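Local coordinates for rubber oxygenase (Streptomyces sp., PDB 5O1L), which cleaves the double bonds of poly(cis-1,4-isoprene) in natural and synthetic rubber by adding oxygen, using one non-covalently bound b-type heme, at residues Ala120-Thr125 with Val247-Ala252; His232-Phe237 with His259-Ser264; Val359-Arg362 with Pro367-Ala370. All coordinates share one frame; numbering follows the deposited sequence.

Contact 1 (Ala120-Thr125 with Val247-Ala252)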
ATOM      1  N   ALA A 120      -3.092  13.018   8.245  1.00 12.45           N
ATOM      2  CA  ALA A 120      -2.292  12.252   9.222  1.00 12.83           C
ATOM      3  C   ALA A 120      -3.034  12.171  10.558  1.00 12.99           C
ATOM      4  O   ALA A 120      -3.093  11.098  11.164  1.00 13.14           O
ATOM      5  CB  ALA A 120      -0.953  12.948   9.420  1.00 13.69           C
ATOM      6  N   GLN A 121      -3.623  13.288  10.974  1.00 13.50           N
ATOM      7  CA  GLN A 121      -4.419  13.267  12.214  1.00 15.10           C
ATOM      8  C   GLN A 121      -5.618  12.341  12.122  1.00 14.00           C
ATOM      9  O   GLN A 121      -5.917  11.580  13.050  1.00 15.18           O
ATOM     10  CB  GLN A 121      -4.846  14.645  12.631  1.00 17.28           C
ATOM     11  CG  GLN A 121      -3.716  15.505  13.115  1.00 22.40           C
ATOM     12  CD  GLN A 121      -3.094  15.070  14.470  1.00 27.90           C
ATOM     13  OE1 GLN A 121      -3.673  14.326  15.289  1.00 32.05           O
ATOM     14  NE2 GLN A 121      -1.898  15.525  14.689  1.00 32.79           N
ATOM     15  N   PHE A 122      -6.289  12.336  10.979  1.00 13.55           N
ATOM     16  CA  PHE A 122      -7.422  11.453  10.789  1.00 12.99           C
ATOM     17  C   PHE A 122      -7.012  10.002  10.888  1.00 13.25           C
ATOM     18  O   PHE A 122      -7.680   9.175  11.522  1.00 12.61           O
ATOM     19  CB  PHE A 122      -8.013  11.737   9.360  1.00 13.64           C
ATOM     20  CG  PHE A 122      -9.009  10.757   8.870  1.00 14.37           C
ATOM     21  CD1 PHE A 122     -10.284  10.654   9.433  1.00 14.00           C
ATOM     22  CD2 PHE A 122      -8.632   9.831   7.905  1.00 15.09           C
ATOM     23  CE1 PHE A 122     -11.166   9.750   8.921  1.00 14.75           C
ATOM     24  CE2 PHE A 122      -9.538   8.873   7.448  1.00 15.35           C
ATOM     25  CZ  PHE A 122     -10.831   8.859   7.959  1.00 14.43           C
ATOM     26  N   SER A 123      -5.913   9.644  10.243  1.00 12.19           N
ATOM     27  CA  SER A 123      -5.391   8.285  10.237  0.50 14.19           C
ATOM     28  C   SER A 123      -5.092   7.810  11.648  1.00 13.64           C
ATOM     29  O   SER A 123      -5.342   6.661  11.985  1.00 15.92           O
ATOM     30  CB  SER A 123      -4.180   8.214   9.313  0.50 15.46           C
ATOM     31  OG  SER A 123      -4.569   8.300   7.938  0.50 16.66           O
ATOM     32  N   LYS A 124      -4.548   8.677  12.457  1.00 13.47           N
ATOM     33  CA  LYS A 124      -4.304   8.364  13.870  1.00 16.19           C
ATOM     34  C   LYS A 124      -5.585   8.208  14.633  1.00 14.30           C
ATOM     35  O   LYS A 124      -5.778   7.212  15.320  1.00 15.19           O
ATOM     36  CB  LYS A 124      -3.436   9.466  14.459  1.00 19.66           C
ATOM     37  CG  LYS A 124      -3.153   9.321  15.965  1.00 23.82           C
ATOM     38  CD  LYS A 124      -2.011   8.344  16.272  1.00 31.25           C
ATOM     39  CE  LYS A 124      -1.529   8.677  17.697  1.00 35.51           C
ATOM     40  NZ  LYS A 124      -0.812   7.582  18.383  1.00 38.26           N
ATOM     41  N   THR A 125      -6.537   9.133  14.487  1.00 13.53           N
ATOM     42  CA  THR A 125      -7.821   9.044  15.195  1.00 14.97           C
ATOM     43  C   THR A 125      -8.534   7.772  14.908  1.00 14.47           C
ATOM     44  O   THR A 125      -9.145   7.162  15.755  1.00 15.80           O
ATOM     45  CB  THR A 125      -8.684  10.235  14.796  1.00 17.36           C
ATOM     46  OG1 THR A 125      -7.965  11.445  15.155  1.00 20.06           O
ATOM     47  CG2 THR A 125     -10.010  10.254  15.464  1.00 19.09           C
ATOM     48  N   VAL A 247     -17.711   4.262  10.379  1.00 15.09           N
ATOM     49  CA  VAL A 247     -16.756   5.172  10.928  1.00 14.89           C
ATOM     50  C   VAL A 247     -17.163   6.610  10.539  1.00 16.31           C
ATOM     51  O   VAL A 247     -17.591   6.818   9.357  1.00 18.55           O
ATOM     52  CB  VAL A 247     -15.320   4.826  10.408  1.00 15.46           C
ATOM     53  CG1 VAL A 247     -14.307   5.861  10.874  1.00 16.14           C
ATOM     54  CG2 VAL A 247     -14.958   3.411  10.770  1.00 15.00           C
ATOM     55  N   ARG A 248     -16.995   7.561  11.459  1.00 17.50           N
ATOM     56  CA  ARG A 248     -17.359   8.950  11.148  1.00 21.35           C
ATOM     57  C   ARG A 248     -16.263   9.594  10.321  1.00 18.87           C
ATOM     58  O   ARG A 248     -15.158   9.843  10.774  1.00 20.44           O
ATOM     59  CB  ARG A 248     -17.706   9.733  12.397  1.00 26.07           C
ATOM     60  CG  ARG A 248     -18.925   9.157  13.146  1.00 30.37           C
ATOM     61  CD  ARG A 248     -20.188   8.662  12.341  1.00 35.35           C
ATOM     62  NE  ARG A 248     -21.043   9.822  12.056  1.00 39.21           N
ATOM     63  CZ  ARG A 248     -22.042   9.865  11.171  1.00 44.43           C
ATOM     64  NH1 ARG A 248     -22.694  11.026  10.960  1.00 45.89           N
ATOM     65  NH2 ARG A 248     -22.401   8.789  10.477  1.00 47.22           N
ATOM     66  N   VAL A 249     -16.536   9.695   9.021  1.00 16.01           N
ATOM     67  CA  VAL A 249     -15.635  10.293   8.054  1.00 15.25           C
ATOM     68  C   VAL A 249     -16.336  11.520   7.466  1.00 14.46           C
ATOM     69  O   VAL A 249     -17.105  11.327   6.502  1.00 17.06           O
ATOM     70  CB  VAL A 249     -15.198   9.315   6.987  1.00 15.83           C
ATOM     71  CG1 VAL A 249     -14.091   9.990   6.137  1.00 17.70           C
ATOM     72  CG2 VAL A 249     -14.657   8.029   7.577  1.00 16.21           C
ATOM     73  N   ASN A 250     -16.003  12.681   8.009  1.00 14.97           N
ATOM     74  CA  ASN A 250     -16.581  13.873   7.467  1.00 16.34           C
ATOM     75  C   ASN A 250     -15.888  14.225   6.151  1.00 15.93           C
ATOM     76  O   ASN A 250     -14.827  13.661   5.792  1.00 15.17           O
ATOM     77  CB  ASN A 250     -16.609  14.969   8.458  1.00 17.36           C
ATOM     78  CG  ASN A 250     -15.225  15.445   8.915  1.00 20.06           C
ATOM     79  OD1 ASN A 250     -14.266  15.456   8.148  1.00 18.49           O
ATOM     80  ND2 ASN A 250     -15.113  15.924  10.163  1.00 25.05           N
ATOM     81  N   THR A 251     -16.491  15.109   5.388  1.00 15.94           N
ATOM     82  CA  THR A 251     -16.000  15.395   4.058  0.50 15.03           C
ATOM     83  C   THR A 251     -14.570  15.917   4.083  1.00 14.67           C
ATOM     84  O   THR A 251     -13.735  15.549   3.223  1.00 15.41           O
ATOM     85  CB  THR A 251     -16.879  16.429   3.387  0.50 14.39           C
ATOM     86  OG1 THR A 251     -17.069  17.601   4.239  0.50 17.80           O
ATOM     87  CG2 THR A 251     -18.198  15.719   3.043  0.50 13.34           C
ATOM     88  N   ALA A 252     -14.258  16.798   5.028  1.00 14.09           N
ATOM     89  CA  ALA A 252     -12.953  17.395   5.062  1.00 14.60           C
ATOM     90  C   ALA A 252     -11.862  16.317   5.354  1.00 13.81           C
ATOM     91  O   ALA A 252     -10.794  16.325   4.723  1.00 13.29           O
ATOM     92  CB  ALA A 252     -12.860  18.469   6.115  1.00 15.88           C
TER
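The ring of Phe122 reaches from helix 113-125 to the linker of Arg248 and Val249, and its far end carries the contact. At the rim, close to the ring plane, lies the carbonyl oxygen of Arg248, with CE1 of Phe122 a loose 4.4 Å from O of Arg248. Val249 comes in obliquely, its side chain roughly perpendicular to that of Phe122. Both its methyl groups meet the CE1-CZ corner, from the same side of the ring plane: CZ of Phe122 is 3.9 Å from CG1 and also 3.9 Å from CG2 of Val249, and CE1 is only slightly farther from both. With CG anti to the backbone N (chi1 168°), Phe122 extends well out from its helix, which lets it span backbones whose nearest CA atoms, those of Phe122 and Val249, are 8.7 Å apart. No hydrogen bond crosses; the interaction is apolar, and Met242 of helix 224-244 also packs against the phenylalanine.

Beside Phe122 in the same helix, O of Gln121 is gripped twice by Thr125, one turn on: Thr125 N donates to it at 2.9 Å, and Thr125 OG1, also 2.9 Å from O of Gln121, comes from above the carbonyl plane. The hydroxyl of this last residue of the helix thus folds back on the preceding turn.

In the linker, N of Arg248 is hydrogen-bonded to OE2 of Glu363, while OD1 of Asn250 accepts from N of Asp253. Asn250 is therefore a classic asparagine N-cap, starting helix 251-267. The contact as a whole is an inter-helix connection packed on a neighbouring helix: the short linker between helices 224-244 and 251-267 lies against the end of helix 113-125 in this all-helical fold, away from the heme.

Contact 2 (His232-Phe237 with His259-Ser264)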
ATOM      1  N   HIS A 232      -5.293   1.505  -5.405  1.00 10.96           N
ATOM      2  CA  HIS A 232      -6.724   1.311  -5.189  1.00 11.16           C
ATOM      3  C   HIS A 232      -7.007   0.258  -4.132  1.00 10.71           C
ATOM      4  O   HIS A 232      -8.003   0.372  -3.426  1.00 11.32           O
ATOM      5  CB  HIS A 232      -7.399   0.984  -6.483  1.00 11.61           C
ATOM      6  CG  HIS A 232      -7.587   2.201  -7.321  1.00 11.16           C
ATOM      7  ND1 HIS A 232      -8.297   3.299  -6.943  1.00 11.90           N
ATOM      8  CD2 HIS A 232      -7.090   2.495  -8.557  1.00 11.37           C
ATOM      9  CE1 HIS A 232      -8.243   4.204  -7.911  1.00 12.09           C
ATOM     10  NE2 HIS A 232      -7.539   3.721  -8.908  1.00 11.17           N
ATOM     11  N   SER A 233      -6.112  -0.710  -3.987  1.00 11.48           N
ATOM     12  CA  SER A 233      -6.231  -1.763  -2.944  1.00 11.66           C
ATOM     13  C   SER A 233      -5.935  -1.210  -1.567  1.00 11.76           C
ATOM     14  O   SER A 233      -6.314  -1.868  -0.599  1.00 13.78           O
ATOM     15  CB  SER A 233      -5.335  -2.940  -3.248  1.00 12.30           C
ATOM     16  OG  SER A 233      -4.009  -2.745  -2.858  1.00 14.15           O
ATOM     17  N   LEU A 234      -5.383  -0.025  -1.502  1.00 12.00           N
ATOM     18  CA  LEU A 234      -5.036   0.690  -0.291  1.00 11.28           C
ATOM     19  C   LEU A 234      -5.974   1.822  -0.079  1.00 11.72           C
ATOM     20  O   LEU A 234      -7.009   1.617   0.558  1.00 13.12           O
ATOM     21  CB  LEU A 234      -3.562   1.183  -0.387  1.00 12.54           C
ATOM     22  CG  LEU A 234      -2.572   0.030  -0.310  1.00 12.43           C
ATOM     23  CD1 LEU A 234      -1.208   0.420  -0.882  1.00 13.40           C
ATOM     24  CD2 LEU A 234      -2.415  -0.396   1.141  1.00 13.61           C
ATOM     25  N   ALA A 235      -5.747   2.991  -0.622  1.00 10.78           N
ATOM     26  CA  ALA A 235      -6.574   4.191  -0.378  1.00 11.32           C
ATOM     27  C   ALA A 235      -8.075   3.984  -0.630  1.00 10.40           C
ATOM     28  O   ALA A 235      -8.897   4.228   0.222  1.00 10.50           O
ATOM     29  CB  ALA A 235      -6.081   5.319  -1.213  1.00 12.08           C
ATOM     30  N   THR A 236      -8.399   3.572  -1.854  1.00 10.90           N
ATOM     31  CA  THR A 236      -9.816   3.565  -2.203  1.00 10.67           C
ATOM     32  C   THR A 236     -10.539   2.493  -1.392  1.00  9.79           C
ATOM     33  O   THR A 236     -11.704   2.698  -0.986  1.00 11.12           O
ATOM     34  CB  THR A 236      -9.958   3.229  -3.710  1.00 11.49           C
ATOM     35  OG1 THR A 236      -9.046   4.159  -4.367  1.00 11.92           O
ATOM     36  CG2 THR A 236     -11.296   3.532  -4.198  1.00 11.93           C
ATOM     37  N   PHE A 237      -9.907   1.339  -1.221  1.00 10.28           N
ATOM     38  CA  PHE A 237     -10.494   0.269  -0.414  1.00 11.16           C
ATOM     39  C   PHE A 237     -10.697   0.667   1.028  1.00 11.13           C
ATOM     40  O   PHE A 237     -11.791   0.483   1.595  1.00 11.56           O
ATOM     41  CB  PHE A 237      -9.529  -0.961  -0.458  1.00 12.52           C
ATOM     42  CG  PHE A 237      -9.874  -2.047   0.539  1.00 14.90           C
ATOM     43  CD1 PHE A 237     -10.916  -2.825   0.338  1.00 16.64           C
ATOM     44  CD2 PHE A 237      -9.068  -2.215   1.639  1.00 16.56           C
ATOM     45  CE1 PHE A 237     -11.203  -3.903   1.282  1.00 17.25           C
ATOM     46  CE2 PHE A 237      -9.332  -3.205   2.578  1.00 18.54           C
ATOM     47  CZ  PHE A 237     -10.389  -4.030   2.359  1.00 17.91           C
ATOM     48  N   HIS A 259      -5.839  13.312  -0.235  1.00 10.05           N
ATOM     49  CA  HIS A 259      -4.664  14.162  -0.516  1.00 10.12           C
ATOM     50  C   HIS A 259      -3.386  13.505  -0.088  1.00  9.85           C
ATOM     51  O   HIS A 259      -2.391  13.525  -0.824  1.00  9.67           O
ATOM     52  CB  HIS A 259      -4.850  15.539   0.073  1.00 10.23           C
ATOM     53  CG  HIS A 259      -3.859  16.541  -0.407  1.00 11.08           C
ATOM     54  ND1 HIS A 259      -3.824  16.928  -1.734  1.00 13.62           N
ATOM     55  CD2 HIS A 259      -2.858  17.197   0.200  1.00 11.91           C
ATOM     56  CE1 HIS A 259      -2.809  17.802  -1.887  1.00 13.40           C
ATOM     57  NE2 HIS A 259      -2.253  18.010  -0.744  1.00 13.09           N
ATOM     58  N   VAL A 260      -3.368  12.931   1.107  1.00  9.63           N
ATOM     59  CA  VAL A 260      -2.167  12.162   1.521  1.00  9.91           C
ATOM     60  C   VAL A 260      -1.820  11.116   0.501  1.00  9.98           C
ATOM     61  O   VAL A 260      -0.629  10.953   0.144  1.00  9.61           O
ATOM     62  CB  VAL A 260      -2.381  11.554   2.908  1.00 10.84           C
ATOM     63  CG1 VAL A 260      -1.278  10.576   3.269  1.00 10.90           C
ATOM     64  CG2 VAL A 260      -2.542  12.563   3.991  1.00 11.37           C
ATOM     65  N   TRP A 261      -2.768  10.342   0.037  1.00  9.34           N
ATOM     66  CA  TRP A 261      -2.550   9.294  -0.947  1.00  9.53           C
ATOM     67  C   TRP A 261      -2.191   9.820  -2.302  1.00  9.62           C
ATOM     68  O   TRP A 261      -1.397   9.221  -3.026  1.00 10.09           O
ATOM     69  CB  TRP A 261      -3.691   8.265  -0.934  1.00 10.22           C
ATOM     70  CG  TRP A 261      -3.599   7.380   0.231  1.00 10.49           C
ATOM     71  CD1 TRP A 261      -4.100   7.519   1.481  1.00 12.43           C
ATOM     72  CD2 TRP A 261      -2.775   6.181   0.252  1.00 11.21           C
ATOM     73  NE1 TRP A 261      -3.645   6.469   2.279  1.00 12.48           N
ATOM     74  CE2 TRP A 261      -2.892   5.631   1.531  1.00 11.52           C
ATOM     75  CE3 TRP A 261      -2.022   5.553  -0.687  1.00 12.91           C
ATOM     76  CZ2 TRP A 261      -2.229   4.445   1.893  1.00 12.21           C
ATOM     77  CZ3 TRP A 261      -1.410   4.369  -0.373  1.00 13.19           C
ATOM     78  CH2 TRP A 261      -1.486   3.858   0.936  1.00 13.12           C
ATOM     79  N   GLN A 262      -2.688  10.979  -2.702  1.00  8.93           N
ATOM     80  CA  GLN A 262      -2.316  11.580  -3.976  1.00  9.35           C
ATOM     81  C   GLN A 262      -0.840  12.024  -3.933  1.00  9.21           C
ATOM     82  O   GLN A 262      -0.091  11.713  -4.852  1.00  9.97           O
ATOM     83  CB  GLN A 262      -3.218  12.782  -4.292  1.00  9.53           C
ATOM     84  CG  GLN A 262      -4.684  12.505  -4.623  1.00  9.68           C
ATOM     85  CD  GLN A 262      -5.515  13.745  -4.595  1.00 10.27           C
ATOM     86  OE1 GLN A 262      -5.317  14.665  -3.793  1.00 10.88           O
ATOM     87  NE2 GLN A 262      -6.476  13.754  -5.526  1.00 10.41           N
ATOM     88  N   VAL A 263      -0.457  12.753  -2.882  1.00  9.84           N
ATOM     89  CA  VAL A 263       0.891  13.213  -2.786  1.00 10.01           C
ATOM     90  C   VAL A 263       1.805  12.002  -2.701  1.00 10.00           C
ATOM     91  O   VAL A 263       2.846  11.965  -3.344  1.00 10.57           O
ATOM     92  CB  VAL A 263       1.051  14.107  -1.578  1.00 10.88           C
ATOM     93  CG1 VAL A 263       2.538  14.351  -1.232  1.00 12.14           C
ATOM     94  CG2 VAL A 263       0.290  15.427  -1.750  1.00 11.46           C
ATOM     95  N   SER A 264       1.384  10.973  -1.959  1.00  9.87           N
ATOM     96  CA  SER A 264       2.271   9.802  -1.825  1.00 10.29           C
ATOM     97  C   SER A 264       2.455   9.096  -3.142  1.00 10.86           C
ATOM     98  O   SER A 264       3.564   8.649  -3.450  1.00 12.19           O
ATOM     99  CB  SER A 264       1.726   8.869  -0.788  1.00 11.11           C
ATOM    100  OG  SER A 264       1.678   9.473   0.508  1.00 11.99           O
TER
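Ala235 and Trp261 meet in a CH-pi contact. The methyl CB of Ala235 sits over one face of the indole, displaced toward the rim, 3.8 Å from the centroid of the five-membered ring and 24° off its normal. CG of Trp261 is nearest, 3.5 Å from CB of Ala235, and the CA atoms of these two residues are 6.5 Å apart.

At the benzene end of the indole, apolar packing takes over: CB of Leu234 lies 3.6 Å from CH2 of Trp261, approaching obliquely, and CD1 of Leu234 adds a second touch at 3.9 Å to the same CH2. The tryptophan has CG anti to its carbonyl carbon (chi1 -75°), which carries the indole across the face of helix 224-244, its five-membered ring at Ala235 and its benzene end at Leu234. Replacing Trp261 by alanine would remove the indole, and is likely to leave a gap beside Ala235 and Leu234 and Tyr134 OH without its N-H partner.

This is helix-helix packing inside the catalytic domain, at a pi-type turn in helix 224-244: N of Phe237 bonds to O of His232 at 3.1 Å, five residues back. Leu234, within that turn, has its side chain about 4 Å at the nearest atoms from both the heme and the bound imidazole, so the tryptophan packs against a residue that lies beside the heme.

No hydrogen bond joins the two segments, though Trp231 NE1 of helix 224-244 bonds to O of Trp261; others lie within each helix. His232 ND1 and Thr236 OG1 are 2.8 Å apart, a bond across the pi-type turn. In helix 251-267, N and OG of Ser264 grip O of Val260 from opposite faces of its carbonyl plane.

Contact 3 (Val359-Arg362 with Pro367-Ala370)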
ATOM      1  N   VAL A 359     -18.283  -0.059  16.378  1.00 12.26           N
ATOM      2  CA  VAL A 359     -17.821   1.156  15.739  1.00 12.45           C
ATOM      3  C   VAL A 359     -18.639   2.354  16.225  1.00 12.38           C
ATOM      4  O   VAL A 359     -18.092   3.408  16.581  1.00 12.47           O
ATOM      5  CB  VAL A 359     -17.871   1.000  14.201  1.00 12.69           C
ATOM      6  CG1 VAL A 359     -17.551   2.334  13.551  1.00 13.11           C
ATOM      7  CG2 VAL A 359     -16.847  -0.104  13.796  1.00 13.88           C
ATOM      8  N   ALA A 360     -19.979   2.227  16.211  1.00 13.12           N
ATOM      9  CA  ALA A 360     -20.793   3.322  16.690  1.00 13.17           C
ATOM     10  C   ALA A 360     -20.510   3.714  18.112  1.00 13.09           C
ATOM     11  O   ALA A 360     -20.535   4.864  18.479  1.00 13.19           O
ATOM     12  CB  ALA A 360     -22.251   2.993  16.513  1.00 13.63           C
ATOM     13  N   PHE A 361     -20.252   2.721  18.958  1.00 12.79           N
ATOM     14  CA  PHE A 361     -19.878   3.016  20.353  1.00 13.96           C
ATOM     15  C   PHE A 361     -18.556   3.803  20.395  1.00 13.43           C
ATOM     16  O   PHE A 361     -18.418   4.788  21.114  1.00 14.18           O
ATOM     17  CB  PHE A 361     -19.730   1.702  21.131  1.00 13.94           C
ATOM     18  CG  PHE A 361     -19.200   1.881  22.505  1.00 16.19           C
ATOM     19  CD1 PHE A 361     -19.950   2.565  23.418  1.00 17.20           C
ATOM     20  CD2 PHE A 361     -17.978   1.340  22.854  1.00 16.53           C
ATOM     21  CE1 PHE A 361     -19.468   2.776  24.701  1.00 19.17           C
ATOM     22  CE2 PHE A 361     -17.513   1.476  24.163  1.00 18.63           C
ATOM     23  CZ  PHE A 361     -18.218   2.227  25.033  1.00 17.76           C
ATOM     24  N   ARG A 362     -17.554   3.335  19.647  1.00 13.03           N
ATOM     25  CA  ARG A 362     -16.247   4.037  19.668  1.00 14.04           C
ATOM     26  C   ARG A 362     -16.299   5.443  19.081  1.00 14.95           C
ATOM     27  O   ARG A 362     -15.537   6.290  19.484  1.00 16.12           O
ATOM     28  CB  ARG A 362     -15.206   3.211  18.965  1.00 14.71           C
ATOM     29  CG  ARG A 362     -14.898   1.873  19.648  1.00 14.58           C
ATOM     30  CD  ARG A 362     -14.441   2.079  21.017  1.00 14.34           C
ATOM     31  NE  ARG A 362     -14.079   0.760  21.596  1.00 15.15           N
ATOM     32  CZ  ARG A 362     -13.817   0.624  22.891  1.00 14.39           C
ATOM     33  NH1 ARG A 362     -13.832   1.664  23.676  1.00 15.04           N
ATOM     34  NH2 ARG A 362     -13.475  -0.559  23.313  1.00 14.32           N
ATOM     35  N   PRO A 367     -24.823   4.241  23.438  1.00 23.24           N
ATOM     36  CA  PRO A 367     -24.308   3.695  24.656  1.00 24.42           C
ATOM     37  C   PRO A 367     -23.646   2.329  24.417  1.00 22.80           C
ATOM     38  O   PRO A 367     -23.845   1.684  23.407  1.00 22.41           O
ATOM     39  CB  PRO A 367     -25.558   3.462  25.501  1.00 24.19           C
ATOM     40  CG  PRO A 367     -26.721   3.922  24.767  1.00 25.30           C
ATOM     41  CD  PRO A 367     -26.277   4.400  23.427  1.00 25.35           C
ATOM     42  N   LEU A 368     -22.860   1.883  25.374  1.00 24.02           N
ATOM     43  CA  LEU A 368     -22.221   0.613  25.333  1.00 22.43           C
ATOM     44  C   LEU A 368     -23.178  -0.537  24.938  1.00 23.68           C
ATOM     45  O   LEU A 368     -24.178  -0.771  25.653  1.00 25.21           O
ATOM     46  CB  LEU A 368     -21.672   0.326  26.730  1.00 27.30           C
ATOM     47  CG  LEU A 368     -20.975  -1.010  26.847  1.00 28.50           C
ATOM     48  CD1 LEU A 368     -19.665  -0.949  26.226  1.00 29.66           C
ATOM     49  CD2 LEU A 368     -20.929  -1.452  28.308  1.00 30.31           C
ATOM     50  N   PRO A 369     -22.928  -1.236  23.828  1.00 21.25           N
ATOM     51  CA  PRO A 369     -23.854  -2.177  23.301  1.00 22.25           C
ATOM     52  C   PRO A 369     -23.636  -3.545  23.888  1.00 24.10           C
ATOM     53  O   PRO A 369     -22.521  -3.931  24.207  1.00 22.66           O
ATOM     54  CB  PRO A 369     -23.547  -2.167  21.782  1.00 23.21           C
ATOM     55  CG  PRO A 369     -22.100  -1.877  21.708  1.00 21.94           C
ATOM     56  CD  PRO A 369     -21.832  -0.926  22.852  1.00 20.69           C
ATOM     57  N   ALA A 370     -24.717  -4.294  24.002  1.00 24.87           N
ATOM     58  CA  ALA A 370     -24.673  -5.676  24.468  1.00 26.97           C
ATOM     59  C   ALA A 370     -24.348  -6.532  23.269  1.00 26.94           C
ATOM     60  O   ALA A 370     -25.156  -6.692  22.381  1.00 32.15           O
ATOM     61  CB  ALA A 370     -26.079  -6.084  24.980  1.00 29.30           C
TER
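Phe361, in the last turn of helix 345-362, turns its ring onto the chain that returns as Pro367-Pro369. CG stands anti to the backbone N (chi1 173°), which carries the ring out from the helix to three consecutive residues. CB of Phe361 meets CD of Pro369 at 3.8 Å, the two side chains running roughly at right angles. Farther out, CD1 of the phenylalanine touches backbone, 3.6 Å from CA of Leu368. At the ring's far end the leucine methyl CD1 covers one face in a CH-pi contact, 4.0 Å from the Phe361 centroid and 23° off the normal, displaced toward CZ and CE2.

The contact closes a short helix-to-helix loop at the surface, with the segment leading into helix 373-393 folded back over the C-terminal turn of helix 345-362. Trp376 of helix 373-393 packs against both Phe361 and Leu368.

Arg362, next in sequence, lays its guanidinium face near the same ring, with CE2 of Phe361 3.7 Å above the guanidinium plane and offset toward its rim. Its NH2 forms a salt bridge with Glu379, tying the end of the helix to helix 373-393.

Contacts 1 and 2 share helix 251-267, one at the linker and N-cap that start it and the other farther along; their centres are 14 Å apart, and their segments alternate along the chain. Contact 2 is the buried one, beside the heme. Contact 3 follows both in sequence, at the surface, its centre 19 Å from that of contact 1 and 29 Å from that of contact 2. It meets contact 1 where CG1 of Val359 packs 3.7 Å from N of Val247. They are thus spaced from the heme region, by way of that linker, out to the surface end of helix 345-362; contacts 1 and 2 do not touch directly.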